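Long-range contacts in excinuclease ABC, subunit A. (Deinococcus radiodurans, PDB 2VF7), which binds DNA, ADP and zinc as a UvrA-family ATPase of the ABC superfamily and probably takes part in recognising damaged DNA during excision repair: residues F15-G20 and S30-R35; A183-W188 and R259-H264; W449-G454 and L465-P470. The protein carries 1 engineered substitution. All blocks are in the same frame, centred on the assembly; numbering follows the deposited sequence.

Contact 1 of 3, residues F15-G20 and S30-R35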
# COMPACT_ATOMS: atom_id res chain seq x y z
N PHE A 15 28.16 -10.00 9.02
CA PHE A 15 27.36 -11.17 8.67
C PHE A 15 25.89 -11.08 9.03
O PHE A 15 25.53 -10.55 10.09
CB PHE A 15 27.94 -12.43 9.32
CG PHE A 15 29.21 -12.89 8.70
CD1 PHE A 15 30.43 -12.54 9.25
CD2 PHE A 15 29.20 -13.67 7.54
CE1 PHE A 15 31.61 -12.96 8.68
CE2 PHE A 15 30.37 -14.08 6.95
CZ PHE A 15 31.58 -13.74 7.52
N VAL A 16 25.05 -11.58 8.12
CA VAL A 16 23.64 -11.86 8.39
C VAL A 16 23.63 -13.25 9.05
O VAL A 16 24.33 -14.15 8.61
CB VAL A 16 22.80 -11.87 7.07
CG1 VAL A 16 21.31 -12.07 7.35
CG2 VAL A 16 23.05 -10.59 6.21
N GLN A 17 22.89 -13.40 10.14
CA GLN A 17 22.88 -14.67 10.86
C GLN A 17 21.46 -15.23 10.88
O GLN A 17 20.53 -14.55 11.30
CB GLN A 17 23.45 -14.53 12.27
CG GLN A 17 23.54 -15.86 13.05
CD GLN A 17 24.47 -16.90 12.39
OE1 GLN A 17 25.67 -16.64 12.21
NE2 GLN A 17 23.92 -18.07 12.05
N VAL A 18 21.32 -16.47 10.41
CA VAL A 18 20.04 -17.13 10.24
C VAL A 18 20.00 -18.37 11.12
O VAL A 18 20.93 -19.20 11.10
CB VAL A 18 19.81 -17.52 8.77
CG1 VAL A 18 18.63 -18.50 8.61
CG2 VAL A 18 19.65 -16.28 7.90
N ARG A 19 18.93 -18.50 11.88
CA ARG A 19 18.75 -19.61 12.79
C ARG A 19 17.34 -20.20 12.72
O ARG A 19 16.35 -19.47 12.73
CB ARG A 19 19.02 -19.13 14.21
CG ARG A 19 18.98 -20.21 15.25
CD ARG A 19 19.48 -19.67 16.57
NE ARG A 19 18.57 -18.72 17.21
CZ ARG A 19 17.45 -19.06 17.84
NH1 ARG A 19 17.07 -20.34 17.87
NH2 ARG A 19 16.69 -18.14 18.41
N GLY A 20 17.26 -21.53 12.67
CA GLY A 20 15.98 -22.23 12.74
C GLY A 20 15.08 -22.08 11.52
O GLY A 20 13.87 -22.05 11.64
N SER A 30 20.82 -23.48 10.29
CA SER A 30 21.52 -22.25 10.67
C SER A 30 22.56 -21.95 9.60
O SER A 30 23.31 -22.83 9.21
CB SER A 30 22.22 -22.41 12.01
OG SER A 30 21.30 -22.61 13.05
N VAL A 31 22.59 -20.71 9.14
CA VAL A 31 23.61 -20.28 8.20
C VAL A 31 23.95 -18.82 8.45
O VAL A 31 23.14 -18.07 8.96
CB VAL A 31 23.21 -20.55 6.71
CG1 VAL A 31 22.12 -19.61 6.25
CG2 VAL A 31 24.39 -20.43 5.80
N LYS A 32 25.18 -18.42 8.11
CA LYS A 32 25.58 -17.02 8.12
C LYS A 32 26.09 -16.63 6.73
O LYS A 32 26.72 -17.44 6.04
CB LYS A 32 26.64 -16.75 9.18
CG LYS A 32 28.06 -17.04 8.73
CD LYS A 32 29.09 -16.95 9.87
CE LYS A 32 30.51 -17.24 9.34
NZ LYS A 32 31.58 -16.81 10.28
N VAL A 33 25.83 -15.39 6.33
CA VAL A 33 26.29 -14.87 5.03
C VAL A 33 26.73 -13.40 5.14
O VAL A 33 26.04 -12.59 5.78
CB VAL A 33 25.21 -15.04 3.88
CG1 VAL A 33 24.81 -16.46 3.75
CG2 VAL A 33 23.99 -14.22 4.14
N PRO A 34 27.86 -13.06 4.50
CA PRO A 34 28.37 -11.69 4.58
C PRO A 34 27.45 -10.69 3.88
O PRO A 34 26.80 -11.01 2.89
CB PRO A 34 29.73 -11.78 3.88
CG PRO A 34 29.67 -12.96 3.03
CD PRO A 34 28.74 -13.92 3.69
N ARG A 35 27.37 -9.49 4.43
CA ARG A 35 26.66 -8.42 3.75
C ARG A 35 27.75 -7.67 3.01
O ARG A 35 28.94 -7.89 3.30
CB ARG A 35 25.79 -7.58 4.73
CG ARG A 35 26.45 -6.37 5.35
CD ARG A 35 25.46 -5.53 6.23
NE ARG A 35 24.80 -6.37 7.22
CZ ARG A 35 25.34 -6.73 8.38
NH1 ARG A 35 26.54 -6.32 8.72
NH2 ARG A 35 24.66 -7.53 9.20
O HOH W 1 18.79 -23.61 13.28
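One face of the Phe15 ring carries the end of Lys32: NZ of Lys32 stands 4.3 Å from the centroid of the Phe15 ring and close to its normal, a cation-pi contact, with CE of Lys32 offset toward the rim as a CH-pi partner. The CD2-CE2 side of the same ring leans on Pro34, CE2 of Phe15 lying 3.6 Å from CD of Pro34, and the ring of Trp449 meets Phe15 edge-to-face. Lys32 reaches this place because its CG sits between the backbone N and the carbonyl carbon (chi1 85°) and the extended chain beyond passes across that face. A lysine suits the spot, its methylenes covering aromatic carbons while the ammonium stays near the surface.

Beneath these side chains the backbones form an antiparallel ladder. Val16 and Val33 make one hydrogen-bonded pair, Val16 N giving to Val33 O at 2.7 Å; Val18 and Val31 make the next, Val18 N giving to Val31 O at 2.8 Å. The four valines share the buried face, where CB of Val16 meets CG2 of Val33 at 3.9 Å; beta-branched and apolar, they suit both strand and core, and Leu57 and Val451 help to cover them. Gln17 bends back at chi2 (62°), which brings its OE1 to 3.2 Å from CB of Lys32, while NE2 gives a weak hydrogen bond to O of Val18. Farther along, one water accepts from Gly20 N and bonds to Ser30 OG. Arg35 passes the start of the other strand, its NH2 3.3 Å from O of Phe15 and hydrogen-bonded to Gly90 O.

Chemically the hairpin is two-sided: valines turn inward against the nucleotide-binding core, while the outer face relies on ring, methylenes and polar ends, whose cation-pi attraction is probably modest where water can compete.

Contact 2 of 3, residues A183-W188 and R259-H264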
# COMPACT_ATOMS: atom_id res chain seq x y z
N ALA A 183 -24.56 -9.05 -27.33
CA ALA A 183 -23.64 -8.11 -26.68
C ALA A 183 -23.99 -7.85 -25.20
O ALA A 183 -23.17 -7.31 -24.43
CB ALA A 183 -23.62 -6.82 -27.46
N TRP A 184 -25.19 -8.21 -24.79
CA TRP A 184 -25.53 -8.13 -23.36
C TRP A 184 -24.84 -9.25 -22.55
O TRP A 184 -24.47 -10.29 -23.11
CB TRP A 184 -27.05 -8.13 -23.16
CG TRP A 184 -27.61 -6.76 -23.08
CD1 TRP A 184 -26.93 -5.61 -22.74
CD2 TRP A 184 -28.97 -6.37 -23.31
NE1 TRP A 184 -27.78 -4.54 -22.76
CE2 TRP A 184 -29.04 -4.97 -23.12
CE3 TRP A 184 -30.14 -7.07 -23.66
CZ2 TRP A 184 -30.23 -4.25 -23.27
CZ3 TRP A 184 -31.32 -6.36 -23.81
CH2 TRP A 184 -31.35 -4.96 -23.62
N PRO A 185 -24.66 -9.06 -21.23
CA PRO A 185 -23.88 -10.01 -20.45
C PRO A 185 -24.46 -11.41 -20.46
O PRO A 185 -25.65 -11.60 -20.69
CB PRO A 185 -23.93 -9.44 -19.03
CG PRO A 185 -24.31 -8.02 -19.19
CD PRO A 185 -25.17 -7.95 -20.39
N GLN A 186 -23.60 -12.40 -20.21
CA GLN A 186 -24.04 -13.78 -20.08
C GLN A 186 -24.74 -13.91 -18.74
O GLN A 186 -24.73 -12.98 -17.93
CB GLN A 186 -22.86 -14.74 -20.17
CG GLN A 186 -22.18 -14.77 -21.55
CD GLN A 186 -20.94 -15.65 -21.58
OE1 GLN A 186 -19.98 -15.44 -20.82
NE2 GLN A 186 -20.94 -16.63 -22.48
N ALA A 187 -25.36 -15.07 -18.53
CA ALA A 187 -26.15 -15.37 -17.34
C ALA A 187 -27.03 -14.19 -16.92
O ALA A 187 -27.59 -13.52 -17.77
CB ALA A 187 -25.27 -15.89 -16.20
N TRP A 188 -27.13 -13.95 -15.62
CA TRP A 188 -28.13 -13.05 -15.03
C TRP A 188 -28.21 -11.61 -15.57
O TRP A 188 -29.31 -11.09 -15.71
CB TRP A 188 -27.98 -13.03 -13.50
CG TRP A 188 -29.11 -12.34 -12.80
CD1 TRP A 188 -30.27 -12.91 -12.33
CD2 TRP A 188 -29.18 -10.95 -12.50
NE1 TRP A 188 -31.07 -11.93 -11.75
CE2 TRP A 188 -30.42 -10.73 -11.84
CE3 TRP A 188 -28.33 -9.86 -12.73
CZ2 TRP A 188 -30.81 -9.48 -11.40
CZ3 TRP A 188 -28.72 -8.63 -12.31
CH2 TRP A 188 -29.95 -8.44 -11.64
N ARG A 259 -24.89 -0.74 -26.47
CA ARG A 259 -23.68 0.06 -26.63
C ARG A 259 -23.04 0.44 -25.29
O ARG A 259 -21.86 0.20 -25.10
CB ARG A 259 -23.99 1.30 -27.47
CG ARG A 259 -22.81 2.23 -27.65
CD ARG A 259 -23.30 3.63 -27.94
NE ARG A 259 -23.13 3.97 -29.34
CZ ARG A 259 -23.64 5.06 -29.93
NH1 ARG A 259 -24.39 5.92 -29.24
NH2 ARG A 259 -23.39 5.28 -31.23
N ARG A 260 -23.81 1.02 -24.38
CA ARG A 260 -23.35 1.39 -23.05
C ARG A 260 -22.61 0.25 -22.34
O ARG A 260 -21.48 0.42 -21.84
CB ARG A 260 -24.56 1.84 -22.22
CG ARG A 260 -24.27 2.22 -20.77
CD ARG A 260 -25.17 3.36 -20.34
NE ARG A 260 -24.30 4.40 -19.82
CZ ARG A 260 -24.54 5.70 -19.86
NH1 ARG A 260 -25.64 6.20 -20.40
NH2 ARG A 260 -23.63 6.51 -19.34
N HIS A 261 -23.24 -0.92 -22.31
CA HIS A 261 -22.63 -2.08 -21.69
C HIS A 261 -21.33 -2.49 -22.34
O HIS A 261 -20.39 -2.87 -21.65
CB HIS A 261 -23.55 -3.30 -21.72
CG HIS A 261 -22.88 -4.53 -21.22
ND1 HIS A 261 -22.32 -5.47 -22.06
CD2 HIS A 261 -22.60 -4.94 -19.95
CE1 HIS A 261 -21.75 -6.41 -21.33
NE2 HIS A 261 -21.91 -6.12 -20.05
N VAL A 262 -21.29 -2.49 -23.67
CA VAL A 262 -20.13 -3.00 -24.40
C VAL A 262 -18.92 -2.09 -24.15
O VAL A 262 -17.82 -2.57 -23.89
CB VAL A 262 -20.40 -3.19 -25.94
CG1 VAL A 262 -19.10 -3.34 -26.72
CG2 VAL A 262 -21.31 -4.38 -26.20
N LEU A 263 -19.14 -0.78 -24.24
CA LEU A 263 -18.05 0.18 -24.14
C LEU A 263 -17.59 0.41 -22.69
O LEU A 263 -16.41 0.66 -22.44
CB LEU A 263 -18.42 1.51 -24.81
CG LEU A 263 -18.82 1.60 -26.29
CD1 LEU A 263 -18.92 3.06 -26.68
CD2 LEU A 263 -17.85 0.87 -27.23
N HIS A 264 -18.52 0.35 -21.74
CA HIS A 264 -18.16 0.44 -20.33
C HIS A 264 -17.38 -0.81 -19.93
O HIS A 264 -16.41 -0.72 -19.20
CB HIS A 264 -19.39 0.60 -19.42
CG HIS A 264 -19.05 0.84 -17.97
ND1 HIS A 264 -18.52 -0.14 -17.15
CD2 HIS A 264 -19.16 1.95 -17.20
CE1 HIS A 264 -18.32 0.36 -15.94
NE2 HIS A 264 -18.71 1.62 -15.95
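Polar contact is slight: His261 gives a single weak hydrogen bond from ND1 to the backbone O of Ala183, 3.1 Å long and bent to 123° at the hydrogen. The oxygen of Ala183 lies off the imidazole plane, so the N-H of His261 cannot point straight at it. Histidine nonetheless suits the place, since it offers an N-H to the loop and a flat face to the proline two residues farther on.

That face supplies the CH-pi part of the contact. CD of Pro185 lies above the centre of the His261 ring, 3.8 Å from its centroid and 12° off the normal, while CG of Pro185 comes to 3.2 Å from NE2 of His261. The imidazole gets there because its CG is anti to the backbone N (chi1 174°), which carries the ring out from the helix to the loop. Proline fits well here: its ring is compact, and its CD, next to the amide nitrogen, carries somewhat polarised hydrogens.

Both segments fall within the UvrA DNA-binding domain, where helix 258-268 packs against the loop that leads into helix 187-199. The contact therefore ties together parts of this domain that are far apart in sequence.

The apolar contacts lie alongside. CB of Ala183 touches CG2 of Val262 at 3.6 Å, a close approach that the small alanine permits, and Met168 packs on both residues. Trp184 turns its indole elsewhere, with NE1 hydrogen-bonded to Ser256 O; toward the helix it presents an edge, CD1 lying 4.2 Å from CB of His261. Leu197 and Ile219 pack on the same indole.

Contact 3 of 3, residues W449-G454 and L465-P470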
# COMPACT_ATOMS: atom_id res chain seq x y z
N TRP A 449 31.30 -15.26 -1.71
CA TRP A 449 30.86 -16.27 -0.76
C TRP A 449 29.82 -17.16 -1.47
O TRP A 449 29.14 -16.73 -2.42
CB TRP A 449 30.23 -15.56 0.43
CG TRP A 449 29.87 -16.37 1.67
CD1 TRP A 449 28.68 -16.97 1.93
CD2 TRP A 449 30.68 -16.56 2.84
NE1 TRP A 449 28.70 -17.56 3.17
CE2 TRP A 449 29.92 -17.32 3.76
CE3 TRP A 449 31.98 -16.19 3.20
CZ2 TRP A 449 30.41 -17.72 5.00
CZ3 TRP A 449 32.48 -16.59 4.43
CH2 TRP A 449 31.69 -17.35 5.31
N LEU A 450 29.71 -18.41 -1.02
CA LEU A 450 28.67 -19.28 -1.56
C LEU A 450 28.00 -20.18 -0.54
O LEU A 450 28.63 -20.67 0.37
CB LEU A 450 29.20 -20.04 -2.79
CG LEU A 450 29.67 -21.48 -2.75
CD1 LEU A 450 28.49 -22.45 -2.61
CD2 LEU A 450 30.43 -21.74 -4.03
N VAL A 451 26.70 -20.37 -0.71
CA VAL A 451 25.91 -21.27 0.13
C VAL A 451 25.38 -22.45 -0.70
O VAL A 451 24.49 -22.27 -1.55
CB VAL A 451 24.72 -20.53 0.77
CG1 VAL A 451 24.09 -21.38 1.85
CG2 VAL A 451 25.14 -19.15 1.33
N ASP A 452 25.93 -23.64 -0.46
CA ASP A 452 25.51 -24.85 -1.19
C ASP A 452 24.51 -25.65 -0.37
O ASP A 452 24.79 -26.07 0.76
CB ASP A 452 26.72 -25.73 -1.59
CG ASP A 452 26.41 -26.66 -2.77
OD1 ASP A 452 26.62 -27.89 -2.65
OD2 ASP A 452 25.96 -26.15 -3.84
N VAL A 453 23.34 -25.85 -0.97
CA VAL A 453 22.18 -26.40 -0.29
C VAL A 453 21.88 -27.86 -0.72
O VAL A 453 21.91 -28.20 -1.91
CB VAL A 453 20.92 -25.49 -0.50
CG1 VAL A 453 19.69 -26.12 0.07
CG2 VAL A 453 21.12 -24.12 0.12
N GLY A 454 21.63 -28.70 0.29
CA GLY A 454 21.04 -30.03 0.18
C GLY A 454 21.94 -31.01 -0.51
O GLY A 454 22.69 -30.63 -1.44
N LEU A 465 25.41 -27.57 2.91
CA LEU A 465 26.62 -28.36 2.72
C LEU A 465 27.85 -27.51 3.01
O LEU A 465 28.85 -28.00 3.54
CB LEU A 465 26.67 -28.92 1.31
CG LEU A 465 25.40 -29.62 0.81
CD1 LEU A 465 25.71 -30.40 -0.45
CD2 LEU A 465 24.78 -30.53 1.87
N TYR A 466 27.74 -26.23 2.66
CA TYR A 466 28.86 -25.30 2.75
C TYR A 466 28.37 -23.86 2.84
O TYR A 466 27.43 -23.49 2.18
CB TYR A 466 29.79 -25.49 1.55
CG TYR A 466 31.05 -24.64 1.58
CD1 TYR A 466 32.03 -24.86 2.53
CD2 TYR A 466 31.24 -23.60 0.64
CE1 TYR A 466 33.15 -24.10 2.58
CE2 TYR A 466 32.37 -22.82 0.68
CZ TYR A 466 33.33 -23.08 1.66
OH TYR A 466 34.49 -22.32 1.75
N SER A 467 29.00 -23.07 3.71
CA SER A 467 28.89 -21.61 3.66
C SER A 467 30.30 -21.03 3.80
O SER A 467 30.88 -21.07 4.88
CB SER A 467 27.94 -21.10 4.75
OG SER A 467 27.70 -19.70 4.65
N GLY A 468 30.85 -20.51 2.72
CA GLY A 468 32.18 -19.89 2.73
C GLY A 468 32.57 -19.47 1.32
O GLY A 468 31.79 -19.67 0.38
N PRO A 469 33.78 -18.90 1.15
CA PRO A 469 34.34 -18.61 -0.19
C PRO A 469 34.32 -19.85 -1.08
O PRO A 469 34.46 -20.97 -0.58
CB PRO A 469 35.79 -18.22 0.12
CG PRO A 469 35.77 -17.72 1.51
CD PRO A 469 34.70 -18.49 2.23
N PRO A 470 34.14 -19.68 -2.41
CA PRO A 470 34.09 -20.82 -3.34
C PRO A 470 35.21 -21.86 -3.20
O PRO A 470 34.92 -23.05 -3.28
CB PRO A 470 34.15 -20.15 -4.71
CG PRO A 470 33.42 -18.86 -4.48
CD PRO A 470 33.91 -18.40 -3.12
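The indole of Trp449 folds over the strand opposite like a lid: with CG anti to the backbone N (chi1 -171°), the ring reaches across. Gly468 fills the space beneath, its CA 3.4 Å from the centroid of the six-membered Trp449 ring, almost exactly on the normal. Glycine suits this hollow because a CB would collide with the hydroxyl of Tyr466, whose ring covers Gly468 N and whose OH bonds to Pro469 O. Beside Gly468, CD of Pro469 rests 3.7 Å from CZ3 of Trp449. NE1 of Trp449 gives a hydrogen bond to OG of Ser467 at 2.8 Å, tilted a little from the ring plane; Ser467 OG also bonds to Lys32 O. Without the indole, as with an alanine here, Gly468 would probably lose its cover and Ser467 OG its N-H donor.

On the other face the end of Leu450 fits against Pro470, its CD2 4.1 Å from CB of Pro470. CD1 of Leu465 meets both O of Gly454, at 3.2 Å, and OD1 of Asp452, at 3.5 Å. That carboxylate is held by Thr42, Ser479 and Thr481, which suits a buried aspartate.

Asp452 N bonds to Tyr466 O and Leu465 N to Asp452 O, so Leu465 and Tyr466 both face Asp452: a classic beta bulge in the antiparallel hairpin that edges the mixed sheet of the first of two ABC-type nucleotide-binding cores, beside its P-loop.

Overall arrangement
Along the chain the three contacts follow in series. Contacts 1 and 3 are neighbours, with centres about 12 Å apart: the hairpin of strands 15-21 and 29-34 belongs to a small antiparallel sheet that lies against strands 449-453 and 464-468 of the mixed sheet, so the N-terminal and middle parts of the chain build the first of two nucleotide-binding cores. Strand 38-42, which leads into the P-loop, runs next to 449-453. Contact 2 stands on the other side of the chain's centre, about 57 Å from contact 1 and 58 Å from contact 3 between centres. It belongs to the DNA-binding domain, inserted in sequence between the two halves of that core.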